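Local atomic coordinates of Mgp-operon protein 3 (PDB entry 6RJ1), a protein that probably helps Mycoplasma pneumoniae adhere to host cells as the surface adhesin P40/P90, likely acting together with the adhesin P1. Residues Val170-Leu179 with Asp769-Asn777; Tyr662-Leu673 with Gly757-Ser765. One frame throughout, in Å; residues are numbered along the deposited sequence.

Interaction 1. Residues Val170-Leu179 with Asp769-Asn777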
ATOM      1  N   VAL A 170      -3.472  -9.687   2.375  1.00 59.58           N
ATOM      2  CA  VAL A 170      -4.887  -9.541   2.694  1.00 60.35           C
ATOM      3  C   VAL A 170      -5.630  -9.691   1.367  1.00 68.01           C
ATOM      4  O   VAL A 170      -5.339  -8.973   0.406  1.00 68.55           O
ATOM      5  CB  VAL A 170      -5.205  -8.200   3.407  1.00 64.19           C
ATOM      6  CG1 VAL A 170      -6.706  -8.047   3.645  1.00 64.32           C
ATOM      7  CG2 VAL A 170      -4.438  -8.063   4.720  1.00 63.70           C
ATOM      8  N   THR A 171      -6.552 -10.649   1.297  1.00 65.81           N
ATOM      9  CA  THR A 171      -7.308 -10.887   0.069  1.00 65.96           C
ATOM     10  C   THR A 171      -8.658 -10.171   0.154  1.00 71.47           C
ATOM     11  O   THR A 171      -9.093  -9.844   1.265  1.00 72.93           O
ATOM     12  CB  THR A 171      -7.479 -12.404  -0.175  1.00 67.99           C
ATOM     13  OG1 THR A 171      -8.438 -12.940   0.742  1.00 62.22           O
ATOM     14  CG2 THR A 171      -6.158 -13.164  -0.122  1.00 64.15           C
ATOM     15  N   PRO A 172      -9.386  -9.980  -0.969  1.00 66.43           N
ATOM     16  CA  PRO A 172     -10.721  -9.365  -0.872  1.00 66.09           C
ATOM     17  C   PRO A 172     -11.733 -10.177  -0.043  1.00 70.29           C
ATOM     18  O   PRO A 172     -12.822  -9.672   0.244  1.00 71.28           O
ATOM     19  CB  PRO A 172     -11.157  -9.260  -2.336  1.00 67.51           C
ATOM     20  CG  PRO A 172     -10.371 -10.289  -3.046  1.00 71.49           C
ATOM     21  CD  PRO A 172      -9.051 -10.304  -2.370  1.00 66.96           C
ATOM     22  N   TYR A 173     -11.375 -11.421   0.346  1.00 65.64           N
ATOM     23  CA  TYR A 173     -12.233 -12.315   1.132  1.00 65.83           C
ATOM     24  C   TYR A 173     -11.803 -12.440   2.595  1.00 68.82           C
ATOM     25  O   TYR A 173     -12.392 -13.230   3.338  1.00 67.99           O
ATOM     26  CB  TYR A 173     -12.357 -13.699   0.462  1.00 67.67           C
ATOM     27  CG  TYR A 173     -12.748 -13.603  -0.991  1.00 71.07           C
ATOM     28  CD1 TYR A 173     -14.020 -13.173  -1.365  1.00 73.39           C
ATOM     29  CD2 TYR A 173     -11.836 -13.893  -1.997  1.00 72.87           C
ATOM     30  CE1 TYR A 173     -14.376 -13.045  -2.703  1.00 74.45           C
ATOM     31  CE2 TYR A 173     -12.184 -13.775  -3.341  1.00 74.53           C
ATOM     32  CZ  TYR A 173     -13.453 -13.348  -3.689  1.00 83.92           C
ATOM     33  OH  TYR A 173     -13.790 -13.204  -5.008  1.00 89.87           O
ATOM     34  N   THR A 174     -10.791 -11.647   3.012  1.00 64.72           N
ATOM     35  CA  THR A 174     -10.293 -11.637   4.385  1.00 64.20           C
ATOM     36  C   THR A 174     -11.347 -10.949   5.262  1.00 67.96           C
ATOM     37  O   THR A 174     -11.609  -9.759   5.058  1.00 68.49           O
ATOM     38  CB  THR A 174      -8.905 -10.958   4.471  1.00 67.46           C
ATOM     39  OG1 THR A 174      -7.984 -11.628   3.605  1.00 63.32           O
ATOM     40  CG2 THR A 174      -8.351 -10.920   5.897  1.00 62.40           C
ATOM     41  N   PRO A 175     -11.991 -11.678   6.202  1.00 63.11           N
ATOM     42  CA  PRO A 175     -13.002 -11.027   7.051  1.00 62.45           C
ATOM     43  C   PRO A 175     -12.379 -10.233   8.200  1.00 66.76           C
ATOM     44  O   PRO A 175     -11.220 -10.460   8.546  1.00 66.03           O
ATOM     45  CB  PRO A 175     -13.849 -12.200   7.551  1.00 63.71           C
ATOM     46  CG  PRO A 175     -12.949 -13.381   7.518  1.00 68.19           C
ATOM     47  CD  PRO A 175     -11.806 -13.098   6.573  1.00 64.30           C
ATOM     48  N   ASN A 176     -13.154  -9.309   8.795  1.00 64.24           N
ATOM     49  CA  ASN A 176     -12.747  -8.473   9.935  1.00 63.80           C
ATOM     50  C   ASN A 176     -12.147  -9.285  11.100  1.00 65.94           C
ATOM     51  O   ASN A 176     -11.095  -8.902  11.604  1.00 65.53           O
ATOM     52  CB  ASN A 176     -13.924  -7.599  10.422  1.00 63.51           C
ATOM     53  CG  ASN A 176     -14.146  -6.329   9.635  1.00 79.77           C
ATOM     54  OD1 ASN A 176     -13.237  -5.766   8.998  1.00 70.11           O
ATOM     55  ND2 ASN A 176     -15.364  -5.831   9.692  1.00 73.59           N
ATOM     56  N   ALA A 177     -12.786 -10.419  11.496  1.00 60.99           N
ATOM     57  CA  ALA A 177     -12.301 -11.301  12.567  1.00 60.30           C
ATOM     58  C   ALA A 177     -10.966 -11.970  12.199  1.00 64.11           C
ATOM     59  O   ALA A 177     -10.158 -12.273  13.084  1.00 63.71           O
ATOM     60  CB  ALA A 177     -13.342 -12.349  12.904  1.00 60.91           C
ATOM     61  N   GLY A 178     -10.745 -12.161  10.897  1.00 60.02           N
ATOM     62  CA  GLY A 178      -9.505 -12.700  10.358  1.00 59.64           C
ATOM     63  C   GLY A 178      -8.352 -11.751  10.625  1.00 64.53           C
ATOM     64  O   GLY A 178      -7.235 -12.203  10.833  1.00 65.14           O
ATOM     65  N   LEU A 179      -8.606 -10.425  10.650  1.00 60.30           N
ATOM     66  CA  LEU A 179      -7.573  -9.430  10.947  1.00 59.84           C
ATOM     67  C   LEU A 179      -7.303  -9.294  12.457  1.00 63.92           C
ATOM     68  O   LEU A 179      -6.210  -8.871  12.845  1.00 63.45           O
ATOM     69  CB  LEU A 179      -7.941  -8.055  10.352  1.00 59.63           C
ATOM     70  CG  LEU A 179      -7.615  -7.740   8.878  1.00 64.27           C
ATOM     71  CD1 LEU A 179      -6.466  -8.590   8.310  1.00 64.20           C
ATOM     72  CD2 LEU A 179      -8.832  -7.791   8.027  1.00 66.07           C
ATOM     73  N   ASP A 769     -17.530  -2.433  -1.802  1.00 73.36           N
ATOM     74  CA  ASP A 769     -16.458  -1.958  -2.679  1.00 72.01           C
ATOM     75  C   ASP A 769     -15.399  -3.029  -3.024  1.00 75.54           C
ATOM     76  O   ASP A 769     -14.288  -2.703  -3.459  1.00 74.06           O
ATOM     77  CB  ASP A 769     -15.816  -0.693  -2.088  1.00 73.14           C
ATOM     78  CG  ASP A 769     -15.121  -0.855  -0.741  1.00 78.38           C
ATOM     79  OD1 ASP A 769     -15.432  -1.830  -0.014  1.00 77.51           O
ATOM     80  OD2 ASP A 769     -14.280   0.000  -0.406  1.00 81.85           O
ATOM     81  N   GLY A 770     -15.784  -4.293  -2.877  1.00 72.74           N
ATOM     82  CA  GLY A 770     -14.935  -5.429  -3.214  1.00 72.26           C
ATOM     83  C   GLY A 770     -14.121  -6.037  -2.095  1.00 74.83           C
ATOM     84  O   GLY A 770     -13.257  -6.872  -2.366  1.00 75.31           O
ATOM     85  N   PHE A 771     -14.385  -5.647  -0.834  1.00 69.12           N
ATOM     86  CA  PHE A 771     -13.655  -6.173   0.319  1.00 67.53           C
ATOM     87  C   PHE A 771     -14.596  -6.706   1.380  1.00 71.25           C
ATOM     88  O   PHE A 771     -15.543  -6.015   1.747  1.00 71.66           O
ATOM     89  CB  PHE A 771     -12.761  -5.092   0.934  1.00 68.40           C
ATOM     90  CG  PHE A 771     -11.703  -4.516   0.025  1.00 69.25           C
ATOM     91  CD1 PHE A 771     -10.503  -5.187  -0.187  1.00 72.42           C
ATOM     92  CD2 PHE A 771     -11.869  -3.264  -0.554  1.00 70.71           C
ATOM     93  CE1 PHE A 771      -9.500  -4.628  -0.986  1.00 73.40           C
ATOM     94  CE2 PHE A 771     -10.871  -2.707  -1.360  1.00 73.82           C
ATOM     95  CZ  PHE A 771      -9.688  -3.388  -1.560  1.00 72.56           C
ATOM     96  N   ALA A 772     -14.314  -7.919   1.905  1.00 67.08           N
ATOM     97  CA  ALA A 772     -15.099  -8.546   2.974  1.00 66.41           C
ATOM     98  C   ALA A 772     -14.864  -7.831   4.310  1.00 70.92           C
ATOM     99  O   ALA A 772     -15.686  -7.958   5.220  1.00 71.29           O
ATOM    100  CB  ALA A 772     -14.747 -10.017   3.098  1.00 67.00           C
ATOM    101  N   ASN A 773     -13.743  -7.086   4.427  1.00 66.58           N
ATOM    102  CA  ASN A 773     -13.394  -6.310   5.616  1.00 65.76           C
ATOM    103  C   ASN A 773     -13.830  -4.847   5.452  1.00 69.42           C
ATOM    104  O   ASN A 773     -13.939  -4.360   4.325  1.00 68.73           O
ATOM    105  CB  ASN A 773     -11.886  -6.405   5.908  1.00 63.45           C
ATOM    106  CG  ASN A 773     -11.047  -5.378   5.189  1.00 74.41           C
ATOM    107  OD1 ASN A 773     -10.810  -4.277   5.693  1.00 62.84           O
ATOM    108  ND2 ASN A 773     -10.589  -5.703   3.991  1.00 64.15           N
ATOM    109  N   SER A 774     -14.037  -4.146   6.583  1.00 66.02           N
ATOM    110  CA  SER A 774     -14.406  -2.722   6.645  1.00 65.38           C
ATOM    111  C   SER A 774     -13.431  -2.015   7.589  1.00 68.33           C
ATOM    112  O   SER A 774     -13.787  -1.031   8.243  1.00 68.39           O
ATOM    113  CB  SER A 774     -15.839  -2.573   7.159  1.00 67.93           C
ATOM    114  OG  SER A 774     -15.949  -3.116   8.463  1.00 72.12           O
ATOM    115  N   LEU A 775     -12.195  -2.539   7.648  1.00 63.59           N
ATOM    116  CA  LEU A 775     -11.147  -2.130   8.565  1.00 62.53           C
ATOM    117  C   LEU A 775      -9.946  -1.495   7.883  1.00 64.57           C
ATOM    118  O   LEU A 775      -9.373  -0.545   8.424  1.00 64.60           O
ATOM    119  CB  LEU A 775     -10.688  -3.404   9.310  1.00 62.54           C
ATOM    120  CG  LEU A 775     -10.322  -3.399  10.810  1.00 66.98           C
ATOM    121  CD1 LEU A 775      -8.942  -3.956  11.023  1.00 66.72           C
ATOM    122  CD2 LEU A 775     -10.497  -2.058  11.480  1.00 69.28           C
ATOM    123  N   LEU A 776      -9.526  -2.054   6.737  1.00 58.50           N
ATOM    124  CA  LEU A 776      -8.316  -1.627   6.044  1.00 57.33           C
ATOM    125  C   LEU A 776      -8.580  -0.746   4.859  1.00 62.77           C
ATOM    126  O   LEU A 776      -9.435  -1.064   4.028  1.00 62.87           O
ATOM    127  CB  LEU A 776      -7.464  -2.843   5.623  1.00 56.51           C
ATOM    128  CG  LEU A 776      -7.308  -3.966   6.645  1.00 60.59           C
ATOM    129  CD1 LEU A 776      -6.774  -5.208   6.004  1.00 60.59           C
ATOM    130  CD2 LEU A 776      -6.452  -3.540   7.831  1.00 62.93           C
ATOM    131  N   ASN A 777      -7.836   0.363   4.773  1.00 59.19           N
ATOM    132  CA  ASN A 777      -7.956   1.272   3.647  1.00 58.50           C
ATOM    133  C   ASN A 777      -7.111   0.789   2.472  1.00 61.99           C
ATOM    134  O   ASN A 777      -6.154   0.040   2.654  1.00 61.41           O
ATOM    135  CB  ASN A 777      -7.659   2.719   4.031  1.00 55.32           C
ATOM    136  CG  ASN A 777      -8.431   3.717   3.198  1.00 67.42           C
ATOM    137  OD1 ASN A 777      -9.064   3.391   2.193  1.00 54.41           O
ATOM    138  ND2 ASN A 777      -8.397   4.966   3.592  1.00 63.36           N
TER
HETATM  139  O   HOH W   1     -10.909  -8.324   2.729  1.00 70.12           O
HETATM  140  O   HOH W   2     -15.823  -9.100   7.666  1.00 66.14           O

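Interaction 2. Residues Tyr662-Leu673 with Gly757-Ser765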
ATOM      1  N   TYR A 662      -2.913  -4.943  15.224  1.00 56.54           N
ATOM      2  CA  TYR A 662      -4.049  -5.798  14.905  1.00 55.61           C
ATOM      3  C   TYR A 662      -4.743  -6.231  16.187  1.00 60.47           C
ATOM      4  O   TYR A 662      -5.545  -7.169  16.163  1.00 61.06           O
ATOM      5  CB  TYR A 662      -3.578  -7.027  14.131  1.00 56.36           C
ATOM      6  CG  TYR A 662      -3.310  -6.783  12.662  1.00 58.02           C
ATOM      7  CD1 TYR A 662      -4.322  -6.336  11.813  1.00 60.68           C
ATOM      8  CD2 TYR A 662      -2.080  -7.104  12.097  1.00 58.09           C
ATOM      9  CE1 TYR A 662      -4.103  -6.179  10.444  1.00 61.57           C
ATOM     10  CE2 TYR A 662      -1.857  -6.967  10.728  1.00 58.99           C
ATOM     11  CZ  TYR A 662      -2.871  -6.505   9.907  1.00 65.26           C
ATOM     12  OH  TYR A 662      -2.649  -6.358   8.565  1.00 65.05           O
ATOM     13  N   GLY A 663      -4.416  -5.558  17.296  1.00 57.17           N
ATOM     14  CA  GLY A 663      -4.962  -5.835  18.619  1.00 57.07           C
ATOM     15  C   GLY A 663      -6.467  -5.716  18.629  1.00 63.21           C
ATOM     16  O   GLY A 663      -7.005  -4.646  18.343  1.00 62.70           O
ATOM     17  N   ASP A 664      -7.149  -6.830  18.903  1.00 61.36           N
ATOM     18  CA  ASP A 664      -8.604  -6.969  18.938  1.00 61.92           C
ATOM     19  C   ASP A 664      -9.192  -6.170  20.107  1.00 68.17           C
ATOM     20  O   ASP A 664      -9.520  -6.718  21.162  1.00 67.79           O
ATOM     21  CB  ASP A 664      -8.974  -8.460  18.986  1.00 63.49           C
ATOM     22  CG  ASP A 664     -10.440  -8.751  18.818  1.00 78.18           C
ATOM     23  OD1 ASP A 664     -11.117  -7.987  18.092  1.00 78.63           O
ATOM     24  OD2 ASP A 664     -10.915  -9.748  19.407  1.00 86.53           O
ATOM     25  N   ASP A 665      -9.278  -4.848  19.915  1.00 66.21           N
ATOM     26  CA  ASP A 665      -9.744  -3.880  20.904  1.00 66.15           C
ATOM     27  C   ASP A 665     -10.487  -2.724  20.205  1.00 68.75           C
ATOM     28  O   ASP A 665     -10.425  -2.586  18.973  1.00 66.67           O
ATOM     29  CB  ASP A 665      -8.532  -3.340  21.696  1.00 68.43           C
ATOM     30  CG  ASP A 665      -8.895  -2.607  22.976  1.00 86.79           C
ATOM     31  OD1 ASP A 665      -9.274  -3.283  23.963  1.00 88.31           O
ATOM     32  OD2 ASP A 665      -8.812  -1.358  22.989  1.00 94.48           O
ATOM     33  N   GLY A 666     -11.173  -1.915  21.009  1.00 65.64           N
ATOM     34  CA  GLY A 666     -11.913  -0.750  20.547  1.00 65.92           C
ATOM     35  C   GLY A 666     -11.042   0.360  19.991  1.00 70.44           C
ATOM     36  O   GLY A 666     -11.414   0.984  18.996  1.00 69.99           O
ATOM     37  N   VAL A 667      -9.875   0.614  20.621  1.00 67.84           N
ATOM     38  CA  VAL A 667      -8.961   1.686  20.213  1.00 68.21           C
ATOM     39  C   VAL A 667      -8.495   1.502  18.749  1.00 73.61           C
ATOM     40  O   VAL A 667      -8.552   2.460  17.980  1.00 74.00           O
ATOM     41  CB  VAL A 667      -7.797   1.916  21.216  1.00 71.90           C
ATOM     42  CG1 VAL A 667      -6.838   0.735  21.278  1.00 72.05           C
ATOM     43  CG2 VAL A 667      -7.053   3.212  20.921  1.00 71.54           C
ATOM     44  N   THR A 668      -8.128   0.271  18.357  1.00 69.95           N
ATOM     45  CA  THR A 668      -7.689  -0.065  16.995  1.00 69.86           C
ATOM     46  C   THR A 668      -8.829   0.139  15.979  1.00 72.82           C
ATOM     47  O   THR A 668      -8.577   0.614  14.870  1.00 72.64           O
ATOM     48  CB  THR A 668      -7.081  -1.468  16.970  1.00 80.56           C
ATOM     49  OG1 THR A 668      -7.992  -2.339  17.625  1.00 84.88           O
ATOM     50  CG2 THR A 668      -5.740  -1.536  17.697  1.00 79.46           C
ATOM     51  N   VAL A 669     -10.081  -0.175  16.384  1.00 67.91           N
ATOM     52  CA  VAL A 669     -11.299   0.026  15.584  1.00 66.81           C
ATOM     53  C   VAL A 669     -11.498   1.541  15.383  1.00 70.09           C
ATOM     54  O   VAL A 669     -11.713   1.990  14.261  1.00 70.57           O
ATOM     55  CB  VAL A 669     -12.536  -0.650  16.242  1.00 70.22           C
ATOM     56  CG1 VAL A 669     -13.833  -0.257  15.547  1.00 69.83           C
ATOM     57  CG2 VAL A 669     -12.387  -2.162  16.266  1.00 70.17           C
ATOM     58  N   PHE A 670     -11.384   2.319  16.468  1.00 65.64           N
ATOM     59  CA  PHE A 670     -11.520   3.774  16.459  1.00 64.93           C
ATOM     60  C   PHE A 670     -10.463   4.459  15.590  1.00 66.22           C
ATOM     61  O   PHE A 670     -10.769   5.406  14.871  1.00 66.29           O
ATOM     62  CB  PHE A 670     -11.514   4.310  17.902  1.00 66.94           C
ATOM     63  CG  PHE A 670     -12.892   4.402  18.521  1.00 68.69           C
ATOM     64  CD1 PHE A 670     -13.646   3.260  18.756  1.00 72.34           C
ATOM     65  CD2 PHE A 670     -13.442   5.634  18.848  1.00 70.99           C
ATOM     66  CE1 PHE A 670     -14.932   3.350  19.299  1.00 73.48           C
ATOM     67  CE2 PHE A 670     -14.726   5.723  19.392  1.00 73.99           C
ATOM     68  CZ  PHE A 670     -15.464   4.578  19.616  1.00 72.08           C
ATOM     69  N   ASP A 671      -9.242   3.940  15.621  1.00 61.69           N
ATOM     70  CA  ASP A 671      -8.103   4.443  14.857  1.00 60.72           C
ATOM     71  C   ASP A 671      -8.219   4.138  13.375  1.00 65.95           C
ATOM     72  O   ASP A 671      -7.761   4.928  12.554  1.00 66.75           O
ATOM     73  CB  ASP A 671      -6.805   3.845  15.406  1.00 61.54           C
ATOM     74  CG  ASP A 671      -6.326   4.390  16.746  1.00 67.92           C
ATOM     75  OD1 ASP A 671      -7.141   5.004  17.473  1.00 67.42           O
ATOM     76  OD2 ASP A 671      -5.144   4.205  17.064  1.00 75.36           O
ATOM     77  N   ALA A 672      -8.783   2.981  13.024  1.00 62.03           N
ATOM     78  CA  ALA A 672      -8.908   2.577  11.631  1.00 61.08           C
ATOM     79  C   ALA A 672     -10.110   3.201  10.958  1.00 65.65           C
ATOM     80  O   ALA A 672     -10.080   3.439   9.755  1.00 66.54           O
ATOM     81  CB  ALA A 672      -8.985   1.068  11.538  1.00 61.71           C
ATOM     82  N   LEU A 673     -11.174   3.467  11.727  1.00 60.95           N
ATOM     83  CA  LEU A 673     -12.421   4.014  11.214  1.00 59.25           C
ATOM     84  C   LEU A 673     -12.554   5.535  11.392  1.00 61.92           C
ATOM     85  O   LEU A 673     -13.529   6.122  10.916  1.00 61.58           O
ATOM     86  CB  LEU A 673     -13.591   3.254  11.853  1.00 59.21           C
ATOM     87  CG  LEU A 673     -14.047   1.945  11.186  1.00 63.76           C
ATOM     88  CD1 LEU A 673     -12.999   0.842  11.293  1.00 63.89           C
ATOM     89  CD2 LEU A 673     -15.328   1.448  11.811  1.00 66.01           C
ATOM     90  N   GLY A 757     -18.670  -3.662  24.305  1.00 86.74           N
ATOM     91  CA  GLY A 757     -17.614  -2.986  23.565  1.00 86.50           C
ATOM     92  C   GLY A 757     -17.347  -3.602  22.205  1.00 90.26           C
ATOM     93  O   GLY A 757     -17.354  -4.833  22.067  1.00 90.60           O
ATOM     94  N   VAL A 758     -17.122  -2.751  21.184  1.00 85.18           N
ATOM     95  CA  VAL A 758     -16.850  -3.240  19.831  1.00 84.30           C
ATOM     96  C   VAL A 758     -15.351  -3.288  19.578  1.00 85.28           C
ATOM     97  O   VAL A 758     -14.661  -2.269  19.651  1.00 85.25           O
ATOM     98  CB  VAL A 758     -17.635  -2.510  18.691  1.00 88.50           C
ATOM     99  CG1 VAL A 758     -17.230  -3.022  17.301  1.00 87.96           C
ATOM    100  CG2 VAL A 758     -19.147  -2.640  18.881  1.00 88.48           C
ATOM    101  N   LYS A 759     -14.864  -4.500  19.298  1.00 78.52           N
ATOM    102  CA  LYS A 759     -13.492  -4.802  18.929  1.00 76.04           C
ATOM    103  C   LYS A 759     -13.473  -5.227  17.446  1.00 77.24           C
ATOM    104  O   LYS A 759     -14.508  -5.156  16.785  1.00 76.79           O
ATOM    105  CB  LYS A 759     -12.863  -5.828  19.888  1.00 77.26           C
ATOM    106  CG  LYS A 759     -13.762  -6.967  20.351  1.00 79.15           C
ATOM    107  CD  LYS A 759     -13.080  -7.731  21.483  1.00 86.17           C
ATOM    108  CE  LYS A 759     -13.898  -8.867  22.037  1.00100.47           C
ATOM    109  NZ  LYS A 759     -13.987 -10.011  21.090  1.00113.80           N
ATOM    110  N   ILE A 760     -12.305  -5.574  16.895  1.00 72.68           N
ATOM    111  CA  ILE A 760     -12.161  -5.958  15.480  1.00 71.35           C
ATOM    112  C   ILE A 760     -13.009  -7.195  15.140  1.00 75.35           C
ATOM    113  O   ILE A 760     -13.768  -7.172  14.167  1.00 75.20           O
ATOM    114  CB  ILE A 760     -10.670  -6.122  15.056  1.00 73.26           C
ATOM    115  CG1 ILE A 760      -9.806  -4.914  15.475  1.00 72.30           C
ATOM    116  CG2 ILE A 760     -10.552  -6.387  13.556  1.00 73.82           C
ATOM    117  CD1 ILE A 760      -8.310  -5.144  15.368  1.00 70.88           C
ATOM    118  N   SER A 761     -12.902  -8.246  15.969  1.00 71.21           N
ATOM    119  CA  SER A 761     -13.623  -9.500  15.785  1.00 70.59           C
ATOM    120  C   SER A 761     -15.145  -9.341  15.803  1.00 75.97           C
ATOM    121  O   SER A 761     -15.821 -10.119  15.134  1.00 76.20           O
ATOM    122  CB  SER A 761     -13.161 -10.549  16.791  1.00 71.74           C
ATOM    123  OG  SER A 761     -13.292 -10.082  18.122  1.00 76.37           O
ATOM    124  N   THR A 762     -15.684  -8.329  16.524  1.00 73.21           N
ATOM    125  CA  THR A 762     -17.143  -8.110  16.600  1.00 73.15           C
ATOM    126  C   THR A 762     -17.649  -7.085  15.558  1.00 76.96           C
ATOM    127  O   THR A 762     -18.862  -6.986  15.351  1.00 76.05           O
ATOM    128  CB  THR A 762     -17.600  -7.779  18.023  1.00 78.89           C
ATOM    129  OG1 THR A 762     -17.044  -6.531  18.432  1.00 79.88           O
ATOM    130  CG2 THR A 762     -17.246  -8.875  19.016  1.00 76.94           C
ATOM    131  N   LEU A 763     -16.718  -6.368  14.880  1.00 73.70           N
ATOM    132  CA  LEU A 763     -17.017  -5.395  13.827  1.00 73.19           C
ATOM    133  C   LEU A 763     -17.604  -6.123  12.615  1.00 79.43           C
ATOM    134  O   LEU A 763     -17.036  -7.119  12.150  1.00 78.81           O
ATOM    135  CB  LEU A 763     -15.753  -4.607  13.432  1.00 72.74           C
ATOM    136  CG  LEU A 763     -15.958  -3.313  12.631  1.00 76.41           C
ATOM    137  CD1 LEU A 763     -16.448  -2.177  13.518  1.00 76.30           C
ATOM    138  CD2 LEU A 763     -14.680  -2.901  11.934  1.00 75.94           C
ATOM    139  N   GLU A 764     -18.777  -5.639  12.153  1.00 77.90           N
ATOM    140  CA  GLU A 764     -19.560  -6.174  11.036  1.00 77.91           C
ATOM    141  C   GLU A 764     -19.372  -5.299   9.798  1.00 81.31           C
ATOM    142  O   GLU A 764     -19.660  -4.100   9.843  1.00 81.47           O
ATOM    143  CB  GLU A 764     -21.060  -6.219  11.401  1.00 79.40           C
ATOM    144  CG  GLU A 764     -21.430  -7.147  12.550  1.00 94.81           C
ATOM    145  CD  GLU A 764     -22.837  -6.966  13.104  1.00125.99           C
ATOM    146  OE1 GLU A 764     -22.998  -7.057  14.343  1.00122.94           O
ATOM    147  OE2 GLU A 764     -23.777  -6.731  12.308  1.00123.88           O
ATOM    148  N   SER A 765     -18.925  -5.896   8.689  1.00 76.56           N
ATOM    149  CA  SER A 765     -18.738  -5.146   7.451  1.00 75.76           C
ATOM    150  C   SER A 765     -20.011  -5.091   6.622  1.00 78.96           C
ATOM    151  O   SER A 765     -20.655  -6.123   6.407  1.00 78.04           O
ATOM    152  CB  SER A 765     -17.604  -5.737   6.624  1.00 79.00           C
ATOM    153  OG  SER A 765     -17.566  -5.169   5.323  1.00 89.12           O
TER

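Interaction 1. Residues Val170-Leu179 with Asp769-Asn777
The flat carboxamide of Asn176 grips Ser774 through both of its polar atoms, CG lying anti to the carbonyl carbon (chi1 -82°), which swings the amide over to the serine. ND2 gives a nearly straight bond, in the amide plane, to Ser774 OG at 3.0 Å. OD1 accepts Ser774 N, a donor tilted 25° off that plane; Ser774 OG also bonds to Ser740. The Phe771 ring has Pro172 CA coming at it obliquely and Asp769 OD1 in plane at its edge, and one face of the Tyr173 ring carries Pro172 CG. Asparagine suits position 773 because OD1 accepts from Leu775 N, an Asx turn, and from Leu776 N, which extends it to an Asx motif, while ND2 holds a water shared with the carbonyls of Thr171 and Thr174. Backbone joins backbone where Ala772 N bonds to Pro172 O at 2.8 Å. On the apolar side, Leu776 CD1 lies 3.7 Å from Val170 CG1 and 3.9 Å from Leu179 CD2, branched chains meeting tip to tip. Helix 360-365 packs on Thr171, Pro172 and Tyr173, Leu775 rests on Ala672 and Leu673 of helix 666-673, and the loop 769-777 runs on into strand 779-786.

Interaction 2. Residues Tyr662-Leu673 with Gly757-Ser765
Asp664, the centre of an inverse gamma turn just ahead of helix 666-673, offers its carboxylate to the type I turn Ile760-Leu763. With CG anti to the backbone N (chi1 -171°), the acid reaches across to Ser761 and uses the syn side of both oxygens: OD1 takes Ser761 N at 2.8 Å in a nearly straight bond, and OD2 takes the hydroxyl Ser761 OG at 2.7 Å. The backbone N-H comes in well out of the carboxylate plane, the hydroxyl closer to it. Serine suits this place because one residue supplies two donors to the two oxygens of the acid. Lys759 crosses the aspartate obliquely, its aliphatic part lying along the carboxylate and its chain bending at the end. NZ then forms a salt bridge to Asp664 OD2 at 3.5 Å and a hydrogen bond to Ser761 OG, a charge that probably favours the ionised acid.

The helix that follows lies within the MgpC adhesin family region and is capped by Asp665, at the N-cap position, whose OD2 accepts Val667 N from above the carboxylate plane. In the first turn Gly666 CA faces the carbonyl of Val758 in a CA-H...O contact, 3.3 Å from Val758 O. Val669 and Leu673 give that side of the helix its apolar contacts, with Thr668 beside them. The end of Ile760 packs by the Gly663 carbonyl and crosses Thr668 at about a right angle, while Val669 CG2 lies 3.9 Å from Ile760 CG1. Val669 and Leu763 pass in opposite directions, Val669 CG1 3.8 Å from Leu763 CD1, and a turn further on Leu673 meets the same leucine tip to tip.

The two interactions lie about 13 Å apart, centre to centre, on the same side of the chain's centre. In sequence the order is 170-179, 662-673, 757-765 and 769-777, so interaction 1 brackets interaction 2, and 757-765 and 769-777 belong to one long connection between strands 723-732 and 779-786. They also touch directly: Asn176 ND2 probably donates to Leu763 O, Asn176 O packs on Ile760 CG2, and Leu179 O lies against the Tyr662 ring. Helix 666-673 is common ground, since it also receives Leu775. The long connection thereby contacts both an early segment and the MgpC adhesin region, joining segments far apart in sequence.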